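Local structure of Lin0012 protein (Listeria innocua, 3K17) at residues 23-34 with 170-181; 141-152 with 161-169. The protein probably phosphorylates phosphomevalonate at the expense of ATP, the second step of the route from mevalonate to isopentenyl diphosphate, as a member of the GHMP kinase family. All blocks are in the same frame, centred on the assembly; numbering follows the deposited sequence.

How the interactions relate
The two contacts illustrate how a sheet and its helical layer are built together in the N-terminal domain of a GHMP kinase. Interaction 1 pairs two strands of the large mixed sheet; interaction 2 packs two helices beside it. The centres of the two contacts lie about 11 Å apart. Helix 162-169 runs directly into strand 172-176, and along the chain interaction 2 is nested within the loop that interaction 1 closes. Tyr175 bridges them: its CD2 lies 3.3 Å from Gly162 CA, and its CD1 is 3.5 Å from Ala165 CB. At the far end, Ser166 OG packs 3.6 Å from Ala34 N.

Interaction 1: residues 23-34 with 170-181; sequences VVESGHTAILTA and GGWIAYTTFDQE
Gly170 begins the contact by setting its CA against the CB of Ala34, where the chain leaves a helix and enters an antiparallel β pair in the mixed sheet of the N-terminal GHMP kinase domain. Gly171 O then accepts the N-H of Ala34. Trp172 lies beside Thr33 at a non-hydrogen-bonded position: Thr33 CB stands 3.6 Å from the centroid of the six-membered ring of Trp172 and 11° off its normal, a CH-π contact. With OG1 anti to the backbone N (chi1 179°), Thr33 also lays its hydroxyl over that indole face while donating to its neighbour Ala34 O at 3.0 Å; the indole NE1 turns instead to Thr351. Ile173 exchanges two backbone bonds with Leu32; Ile173 CD1 packs against Ala165 of helix 162-169, and Leu32 CD2 lies near Ser166. Ala174 looks to the opposite face of the sheet, its CB 3.9 Å from Ile31 CD1, where helix 241-264 also covers Ile31. Tyr175 N bonds Ala30 O at 2.7 Å, and Tyr175 O takes the Ala30 N-H in return. The Tyr175 ring turns an edge to Val23, CD2 to CG2 4.1 Å, while the Tyr175 hydroxyl bonds Ser160 O. The hydroxyls of Thr176 and Thr29 are hydrogen-bonded, OG1 to OG1 2.7 Å apart. Beyond the strand, Thr177 binds the type II turn Glu25-His28 through its backbone, donating to His28 O and accepting from Gly27 N; its OG1 also bonds Val23 O, though the modelled length is doubtfully short. Gln180, just past the N-cap Asp179, gives its backbone N-H to Ser26 OG at 3.1 Å. A bend at chi2 carries its amide NE2, shared with Gly159 O, onto an in-plane lone pair of Val24 O at 3.3 Å, with an N-H...O angle of 175°.

Interaction 2: residues 141-152 with 161-169; sequences MLKKFKLAALSH and CGDIASCMY
Ile164 is a knob set into a hole formed by Phe145, Ala148, Ala149 and His152, the tight part of a helix pair running in roughly opposite directions in the N-terminal GHMP kinase domain. The segment axes approach to 9.4 Å at an angle of 142°. The two branches of Ile164 divide the work: CG2 lies 3.6 Å from Phe145 CD1 and also touches Ala148 CB, while CD1 presses against His152 CB at 3.7 Å. His152 NE2 is hydrogen-bonded to Ser120 OG. Phe145 reaches across with CG anti to its backbone N (chi1 164°), and the ring presents an edge to Cys161 O and Ala165 N in the first turn of helix 162-169. That O and N already bond each other, so the ring meets a satisfied piece of backbone. One turn on, selenomethionine Met168 is the second knob, among Met141, Lys144, Phe145 and Ala148; bends at chi2 and chi3 bring its CE to 3.4 Å from Lys144 O. No hydrogen bond links the two segments; they meet here by apolar side-chain packing. The other end is looser: Met141 and Leu142 are exposed in the assembly, though both touch a crystal neighbour. Leu142 adds little more than a brush with the Tyr169 hydroxyl. Selenomethionine Met141 still makes a Met-aromatic contact: its SE sits 3.7 Å from the centroid of the Tyr169 ring, 4° off the normal.

Interaction 1: residues 23-34 with 170-181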
loop_
_atom_site.group_PDB
_atom_site.type_symbol
_atom_site.label_atom_id
_atom_site.label_comp_id
_atom_site.label_asym_id
_atom_site.label_seq_id
_atom_site.Cartn_x
_atom_site.Cartn_y
_atom_site.Cartn_z
ATOM N N VAL A 23 37.410 5.176 13.909
ATOM C CA VAL A 23 36.712 6.091 14.791
ATOM C C VAL A 23 35.244 5.730 15.033
ATOM O O VAL A 23 34.662 6.167 16.022
ATOM C CB VAL A 23 36.826 7.553 14.272
ATOM C CG1 VAL A 23 35.985 7.746 13.012
ATOM C CG2 VAL A 23 36.416 8.518 15.362
ATOM N N VAL A 24 34.645 4.926 14.156
ATOM C CA VAL A 24 33.249 4.549 14.364
ATOM C C VAL A 24 33.151 3.654 15.595
ATOM O O VAL A 24 32.106 3.573 16.228
ATOM C CB VAL A 24 32.645 3.803 13.137
ATOM C CG1 VAL A 24 32.858 4.623 11.872
ATOM C CG2 VAL A 24 33.272 2.426 12.988
ATOM N N GLU A 25 34.252 2.992 15.938
ATOM C CA GLU A 25 34.281 2.117 17.109
ATOM C C GLU A 25 34.304 2.959 18.377
ATOM O O GLU A 25 35.027 3.955 18.460
ATOM C CB GLU A 25 35.515 1.209 17.077
ATOM C CG GLU A 25 35.605 0.272 15.866
ATOM C CD GLU A 25 34.383 -0.614 15.708
ATOM O OE1 GLU A 25 33.707 -0.894 16.720
ATOM O OE2 GLU A 25 34.105 -1.044 14.570
ATOM N N SER A 26 33.514 2.551 19.367
ATOM C CA SER A 26 33.433 3.267 20.630
ATOM C C SER A 26 34.812 3.447 21.257
ATOM O O SER A 26 35.674 2.584 21.141
ATOM C CB SER A 26 32.526 2.511 21.607
ATOM O OG SER A 26 31.219 2.353 21.072
ATOM N N GLY A 27 35.017 4.582 21.911
ATOM C CA GLY A 27 36.292 4.827 22.562
ATOM C C GLY A 27 37.484 5.044 21.651
ATOM O O GLY A 27 38.591 5.281 22.133
ATOM N N HIS A 28 37.286 4.955 20.339
ATOM C CA HIS A 28 38.398 5.175 19.426
ATOM C C HIS A 28 38.533 6.658 19.118
ATOM O O HIS A 28 37.561 7.420 19.205
ATOM C CB HIS A 28 38.225 4.349 18.153
ATOM C CG HIS A 28 38.563 2.903 18.332
ATOM N ND1 HIS A 28 37.872 2.077 19.192
ATOM C CD2 HIS A 28 39.526 2.136 17.768
ATOM C CE1 HIS A 28 38.393 0.863 19.147
ATOM N NE2 HIS A 28 39.398 0.872 18.290
ATOM N N THR A 29 39.739 7.072 18.751
ATOM C CA THR A 29 39.994 8.481 18.509
ATOM C C THR A 29 40.417 8.887 17.101
ATOM O O THR A 29 41.137 8.160 16.409
ATOM C CB THR A 29 41.066 8.999 19.504
ATOM O OG1 THR A 29 40.678 8.659 20.840
ATOM C CG2 THR A 29 41.207 10.504 19.407
ATOM N N ALA A 30 39.968 10.070 16.695
ATOM C CA ALA A 30 40.325 10.623 15.396
ATOM C C ALA A 30 40.705 12.082 15.571
ATOM O O ALA A 30 40.306 12.727 16.545
ATOM C CB ALA A 30 39.154 10.505 14.411
ATOM N N ILE A 31 41.485 12.592 14.625
ATOM C CA ILE A 31 41.903 13.981 14.629
ATOM C C ILE A 31 41.100 14.659 13.513
ATOM O O ILE A 31 40.936 14.086 12.442
ATOM C CB ILE A 31 43.397 14.126 14.283
ATOM C CG1 ILE A 31 44.257 13.373 15.307
ATOM C CG2 ILE A 31 43.770 15.614 14.223
ATOM C CD1 ILE A 31 44.116 13.891 16.726
ATOM N N LEU A 32 40.588 15.859 13.768
ATOM C CA LEU A 32 39.842 16.580 12.740
ATOM C C LEU A 32 40.111 18.060 12.834
ATOM O O LEU A 32 40.478 18.571 13.892
ATOM C CB LEU A 32 38.325 16.392 12.883
ATOM C CG LEU A 32 37.662 15.018 12.785
ATOM C CD1 LEU A 32 37.277 14.547 14.182
ATOM C CD2 LEU A 32 36.403 15.134 11.899
ATOM N N THR A 33 39.939 18.745 11.714
ATOM C CA THR A 33 40.082 20.181 11.703
ATOM C C THR A 33 38.858 20.748 11.002
ATOM O O THR A 33 38.337 20.148 10.056
ATOM C CB THR A 33 41.346 20.665 10.952
ATOM O OG1 THR A 33 41.373 22.099 10.974
ATOM C CG2 THR A 33 41.329 20.215 9.494
ATOM N N ALA A 34 38.379 21.884 11.490
ATOM C CA ALA A 34 37.251 22.550 10.863
ATOM C C ALA A 34 37.892 23.360 9.736
ATOM O O ALA A 34 39.091 23.660 9.795
ATOM C CB ALA A 34 36.554 23.462 11.863
ATOM N N GLY A 170 34.983 23.728 16.205
ATOM C CA GLY A 170 35.886 24.521 15.389
ATOM C C GLY A 170 37.329 24.114 15.667
ATOM O O GLY A 170 37.583 23.153 16.397
ATOM N N GLY A 171 38.274 24.836 15.077
ATOM C CA GLY A 171 39.681 24.530 15.275
ATOM C C GLY A 171 40.070 23.092 14.991
ATOM O O GLY A 171 39.458 22.418 14.157
ATOM N N TRP A 172 41.106 22.632 15.691
ATOM C CA TRP A 172 41.617 21.278 15.560
ATOM C C TRP A 172 41.254 20.498 16.816
ATOM O O TRP A 172 41.406 21.011 17.930
ATOM C CB TRP A 172 43.147 21.292 15.412
ATOM C CG TRP A 172 43.651 21.889 14.126
ATOM C CD1 TRP A 172 43.602 23.202 13.751
ATOM C CD2 TRP A 172 44.229 21.179 13.024
ATOM N NE1 TRP A 172 44.106 23.352 12.481
ATOM C CE2 TRP A 172 44.497 22.125 12.011
ATOM C CE3 TRP A 172 44.541 19.830 12.793
ATOM C CZ2 TRP A 172 45.061 21.767 10.781
ATOM C CZ3 TRP A 172 45.103 19.473 11.568
ATOM C CH2 TRP A 172 45.356 20.440 10.578
ATOM N N ILE A 173 40.792 19.261 16.647
ATOM C CA ILE A 173 40.424 18.450 17.802
ATOM C C ILE A 173 40.804 16.981 17.702
ATOM O O ILE A 173 41.004 16.429 16.615
ATOM C CB ILE A 173 38.895 18.463 18.066
ATOM C CG1 ILE A 173 38.160 17.847 16.871
ATOM C CG2 ILE A 173 38.410 19.882 18.327
ATOM C CD1 ILE A 173 36.688 17.511 17.133
ATOM N N ALA A 174 40.891 16.362 18.874
ATOM C CA ALA A 174 41.135 14.944 18.994
ATOM C C ALA A 174 39.756 14.510 19.486
ATOM O O ALA A 174 39.323 14.904 20.575
ATOM C CB ALA A 174 42.188 14.662 20.045
ATOM N N TYR A 175 39.050 13.732 18.674
ATOM C CA TYR A 175 37.712 13.278 19.042
ATOM C C TYR A 175 37.696 11.807 19.420
ATOM O O TYR A 175 38.162 10.959 18.655
ATOM C CB TYR A 175 36.746 13.490 17.873
ATOM C CG TYR A 175 35.369 12.923 18.135
ATOM C CD1 TYR A 175 34.494 13.555 19.011
ATOM C CD2 TYR A 175 34.955 11.729 17.536
ATOM C CE1 TYR A 175 33.236 13.018 19.291
ATOM C CE2 TYR A 175 33.698 11.183 17.812
ATOM C CZ TYR A 175 32.843 11.834 18.690
ATOM O OH TYR A 175 31.600 11.306 18.968
ATOM N N THR A 176 37.157 11.501 20.593
ATOM C CA THR A 176 37.064 10.120 21.038
ATOM C C THR A 176 35.596 9.730 21.146
ATOM O O THR A 176 34.857 10.221 22.004
ATOM C CB THR A 176 37.760 9.915 22.393
ATOM O OG1 THR A 176 39.137 10.284 22.271
ATOM C CG2 THR A 176 37.662 8.456 22.824
ATOM N N THR A 177 35.196 8.827 20.263
ATOM C CA THR A 177 33.824 8.354 20.156
ATOM C C THR A 177 33.203 7.831 21.443
ATOM O O THR A 177 33.792 7.013 22.145
ATOM C CB THR A 177 33.731 7.256 19.077
ATOM O OG1 THR A 177 34.418 7.698 17.897
ATOM C CG2 THR A 177 32.267 6.957 18.739
ATOM N N PHE A 178 31.994 8.307 21.730
ATOM C CA PHE A 178 31.256 7.891 22.913
ATOM C C PHE A 178 30.829 6.437 22.750
ATOM O O PHE A 178 30.952 5.865 21.666
ATOM C CB PHE A 178 30.028 8.788 23.096
ATOM C CG PHE A 178 29.112 8.818 21.895
ATOM C CD1 PHE A 178 28.215 7.781 21.655
ATOM C CD2 PHE A 178 29.147 9.888 21.007
ATOM C CE1 PHE A 178 27.358 7.812 20.542
ATOM C CE2 PHE A 178 28.298 9.927 19.891
ATOM C CZ PHE A 178 27.406 8.889 19.661
ATOM N N ASP A 179 30.325 5.842 23.825
ATOM C CA ASP A 179 29.885 4.452 23.791
ATOM C C ASP A 179 28.588 4.349 22.991
ATOM O O ASP A 179 27.500 4.575 23.516
ATOM C CB ASP A 179 29.659 3.937 25.212
ATOM C CG ASP A 179 29.496 2.431 25.261
ATOM O OD1 ASP A 179 28.889 1.862 24.329
ATOM O OD2 ASP A 179 29.965 1.820 26.242
ATOM N N GLN A 180 28.733 3.999 21.717
ATOM C CA GLN A 180 27.623 3.876 20.775
ATOM C C GLN A 180 26.472 2.990 21.242
ATOM O O GLN A 180 25.309 3.397 21.212
ATOM C CB GLN A 180 28.152 3.348 19.443
ATOM C CG GLN A 180 29.168 4.263 18.766
ATOM C CD GLN A 180 28.554 5.090 17.648
ATOM O OE1 GLN A 180 27.509 5.699 17.822
ATOM N NE2 GLN A 180 29.212 5.115 16.497
ATOM N N GLU A 181 26.806 1.774 21.655
ATOM C CA GLU A 181 25.815 0.814 22.114
ATOM C C GLU A 181 25.107 1.338 23.364
ATOM O O GLU A 181 23.899 1.153 23.537
ATOM C CB GLU A 181 26.502 -0.517 22.413
ATOM C CG GLU A 181 25.628 -1.727 22.186
ATOM C CD GLU A 181 26.332 -3.023 22.543
ATOM O OE1 GLU A 181 26.736 -3.179 23.717
ATOM O OE2 GLU A 181 26.482 -3.884 21.647
#

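Interaction 2: residues 141-152 with 161-169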
loop_
_atom_site.group_PDB
_atom_site.type_symbol
_atom_site.label_atom_id
_atom_site.label_comp_id
_atom_site.label_asym_id
_atom_site.label_seq_id
_atom_site.Cartn_x
_atom_site.Cartn_y
_atom_site.Cartn_z
HETATM N N MSE A 141 28.433 23.918 25.645
HETATM C CA MSE A 141 28.754 23.432 24.310
HETATM C C MSE A 141 28.669 21.912 24.255
HETATM O O MSE A 141 28.305 21.340 23.225
HETATM C CB MSE A 141 30.155 23.864 23.886
HETATM C CG MSE A 141 30.464 23.484 22.441
HETATM SE SE MSE A 141 32.115 24.224 21.810
HETATM C CE MSE A 141 31.687 26.101 22.058
ATOM N N LEU A 142 29.002 21.257 25.364
ATOM C CA LEU A 142 28.957 19.801 25.405
ATOM C C LEU A 142 27.523 19.285 25.309
ATOM O O LEU A 142 27.273 18.251 24.695
ATOM C CB LEU A 142 29.613 19.276 26.681
ATOM C CG LEU A 142 29.486 17.771 26.918
ATOM C CD1 LEU A 142 30.061 17.004 25.727
ATOM C CD2 LEU A 142 30.216 17.397 28.212
ATOM N N LYS A 143 26.584 19.993 25.925
ATOM C CA LYS A 143 25.194 19.571 25.852
ATOM C C LYS A 143 24.702 19.768 24.411
ATOM O O LYS A 143 23.942 18.951 23.894
ATOM C CB LYS A 143 24.325 20.367 26.834
ATOM C CG LYS A 143 24.583 20.038 28.304
ATOM C CD LYS A 143 23.627 20.806 29.224
ATOM C CE LYS A 143 23.961 20.616 30.708
ATOM N NZ LYS A 143 23.693 19.236 31.204
ATOM N N LYS A 144 25.142 20.842 23.763
ATOM C CA LYS A 144 24.748 21.091 22.379
ATOM C C LYS A 144 25.317 19.989 21.484
ATOM O O LYS A 144 24.664 19.539 20.543
ATOM C CB LYS A 144 25.227 22.473 21.926
ATOM C CG LYS A 144 24.572 23.603 22.716
ATOM C CD LYS A 144 24.758 24.974 22.085
ATOM C CE LYS A 144 26.197 25.459 22.185
ATOM N NZ LYS A 144 26.342 26.815 21.592
ATOM N N PHE A 145 26.530 19.533 21.783
ATOM C CA PHE A 145 27.109 18.465 20.987
ATOM C C PHE A 145 26.222 17.231 21.103
ATOM O O PHE A 145 25.964 16.551 20.114
ATOM C CB PHE A 145 28.511 18.091 21.471
ATOM C CG PHE A 145 28.978 16.768 20.950
ATOM C CD1 PHE A 145 29.435 16.640 19.639
ATOM C CD2 PHE A 145 28.893 15.627 21.747
ATOM C CE1 PHE A 145 29.799 15.396 19.131
ATOM C CE2 PHE A 145 29.257 14.377 21.242
ATOM C CZ PHE A 145 29.711 14.265 19.929
ATOM N N LYS A 146 25.773 16.940 22.323
ATOM C CA LYS A 146 24.926 15.779 22.571
ATOM C C LYS A 146 23.609 15.850 21.789
ATOM O O LYS A 146 23.153 14.851 21.252
ATOM C CB LYS A 146 24.623 15.645 24.070
ATOM C CG LYS A 146 25.820 15.274 24.941
ATOM C CD LYS A 146 25.381 15.154 26.393
ATOM C CE LYS A 146 26.538 14.829 27.325
ATOM N NZ LYS A 146 26.068 14.739 28.742
ATOM N N LEU A 147 22.988 17.022 21.754
ATOM C CA LEU A 147 21.745 17.177 21.006
ATOM C C LEU A 147 22.037 16.923 19.523
ATOM O O LEU A 147 21.350 16.145 18.871
ATOM C CB LEU A 147 21.185 18.590 21.186
ATOM C CG LEU A 147 20.650 18.962 22.573
ATOM C CD1 LEU A 147 20.362 20.456 22.624
ATOM C CD2 LEU A 147 19.388 18.154 22.883
ATOM N N ALA A 148 23.079 17.573 19.010
ATOM C CA ALA A 148 23.467 17.438 17.613
ATOM C C ALA A 148 23.876 16.011 17.255
ATOM O O ALA A 148 23.560 15.518 16.161
ATOM C CB ALA A 148 24.605 18.409 17.295
ATOM N N ALA A 149 24.577 15.349 18.171
ATOM C CA ALA A 149 25.028 13.979 17.950
ATOM C C ALA A 149 23.868 12.979 17.921
ATOM O O ALA A 149 23.828 12.092 17.060
ATOM C CB ALA A 149 26.036 13.576 19.027
ATOM N N LEU A 150 22.939 13.105 18.867
ATOM C CA LEU A 150 21.780 12.213 18.905
ATOM C C LEU A 150 20.976 12.405 17.625
ATOM O O LEU A 150 20.553 11.442 16.999
ATOM C CB LEU A 150 20.878 12.530 20.099
ATOM C CG LEU A 150 21.352 12.117 21.495
ATOM C CD1 LEU A 150 20.333 12.545 22.544
ATOM C CD2 LEU A 150 21.542 10.607 21.532
ATOM N N SER A 151 20.764 13.662 17.251
ATOM C CA SER A 151 20.006 13.989 16.047
ATOM C C SER A 151 20.624 13.336 14.817
ATOM O O SER A 151 19.963 12.593 14.090
ATOM C CB SER A 151 19.967 15.510 15.842
ATOM O OG SER A 151 19.254 15.861 14.659
ATOM N N HIS A 152 21.903 13.612 14.602
ATOM C CA HIS A 152 22.613 13.106 13.444
ATOM C C HIS A 152 22.760 11.588 13.379
ATOM O O HIS A 152 22.653 11.005 12.302
ATOM C CB HIS A 152 23.989 13.773 13.352
ATOM C CG HIS A 152 24.651 13.615 12.017
ATOM N ND1 HIS A 152 25.337 12.476 11.653
ATOM C CD2 HIS A 152 24.715 14.449 10.951
ATOM C CE1 HIS A 152 25.798 12.616 10.421
ATOM N NE2 HIS A 152 25.433 13.804 9.972
ATOM N N CYS A 161 30.082 10.639 14.702
ATOM C CA CYS A 161 29.691 11.970 15.137
ATOM C C CYS A 161 30.934 12.834 15.370
ATOM O O CYS A 161 30.857 13.890 15.983
ATOM C CB CYS A 161 28.832 11.919 16.401
ATOM S SG CYS A 161 27.134 11.384 16.059
ATOM N N GLY A 162 32.079 12.370 14.877
ATOM C CA GLY A 162 33.303 13.151 14.994
ATOM C C GLY A 162 33.130 14.392 14.128
ATOM O O GLY A 162 33.687 15.456 14.420
ATOM N N ASP A 163 32.344 14.257 13.056
ATOM C CA ASP A 163 32.082 15.382 12.172
ATOM C C ASP A 163 31.252 16.412 12.925
ATOM O O ASP A 163 31.485 17.608 12.806
ATOM C CB ASP A 163 31.366 14.934 10.883
ATOM C CG ASP A 163 30.166 14.031 11.138
ATOM O OD1 ASP A 163 29.870 13.686 12.304
ATOM O OD2 ASP A 163 29.513 13.662 10.142
ATOM N N ILE A 164 30.284 15.939 13.702
ATOM C CA ILE A 164 29.453 16.825 14.503
ATOM C C ILE A 164 30.361 17.599 15.479
ATOM O O ILE A 164 30.215 18.808 15.656
ATOM C CB ILE A 164 28.412 16.011 15.324
ATOM C CG1 ILE A 164 27.317 15.461 14.397
ATOM C CG2 ILE A 164 27.810 16.868 16.412
ATOM C CD1 ILE A 164 26.478 16.522 13.717
ATOM N N ALA A 165 31.305 16.892 16.101
ATOM C CA ALA A 165 32.212 17.509 17.074
ATOM C C ALA A 165 33.050 18.624 16.459
ATOM O O ALA A 165 33.154 19.724 17.013
ATOM C CB ALA A 165 33.130 16.444 17.680
ATOM N N SER A 166 33.643 18.329 15.307
ATOM C CA SER A 166 34.487 19.285 14.617
ATOM C C SER A 166 33.723 20.536 14.205
ATOM O O SER A 166 34.221 21.646 14.377
ATOM C CB SER A 166 35.130 18.622 13.397
ATOM O OG SER A 166 35.913 19.552 12.674
ATOM N N CYS A 167 32.515 20.365 13.658
ATOM C CA CYS A 167 31.706 21.512 13.238
ATOM C C CYS A 167 31.285 22.367 14.440
ATOM O O CYS A 167 31.253 23.595 14.364
ATOM C CB CYS A 167 30.458 21.032 12.487
ATOM S SG CYS A 167 30.853 20.206 10.920
HETATM N N MSE A 168 30.977 21.704 15.546
HETATM C CA MSE A 168 30.552 22.384 16.770
HETATM C C MSE A 168 31.689 23.142 17.476
HETATM O O MSE A 168 31.527 24.300 17.860
HETATM C CB MSE A 168 29.950 21.352 17.728
HETATM C CG MSE A 168 29.540 21.879 19.093
HETATM SE SE MSE A 168 28.004 23.036 18.997
HETATM C CE MSE A 168 26.636 21.660 18.776
ATOM N N TYR A 169 32.834 22.482 17.625
ATOM C CA TYR A 169 33.989 23.050 18.329
ATOM C C TYR A 169 34.926 23.936 17.518
ATOM O O TYR A 169 35.589 24.808 18.080
ATOM C CB TYR A 169 34.811 21.924 18.975
ATOM C CG TYR A 169 34.171 21.339 20.209
ATOM C CD1 TYR A 169 32.931 20.708 20.142
ATOM C CD2 TYR A 169 34.779 21.468 21.457
ATOM C CE1 TYR A 169 32.305 20.227 21.289
ATOM C CE2 TYR A 169 34.165 20.990 22.609
ATOM C CZ TYR A 169 32.931 20.375 22.521
ATOM O OH TYR A 169 32.307 19.931 23.664
#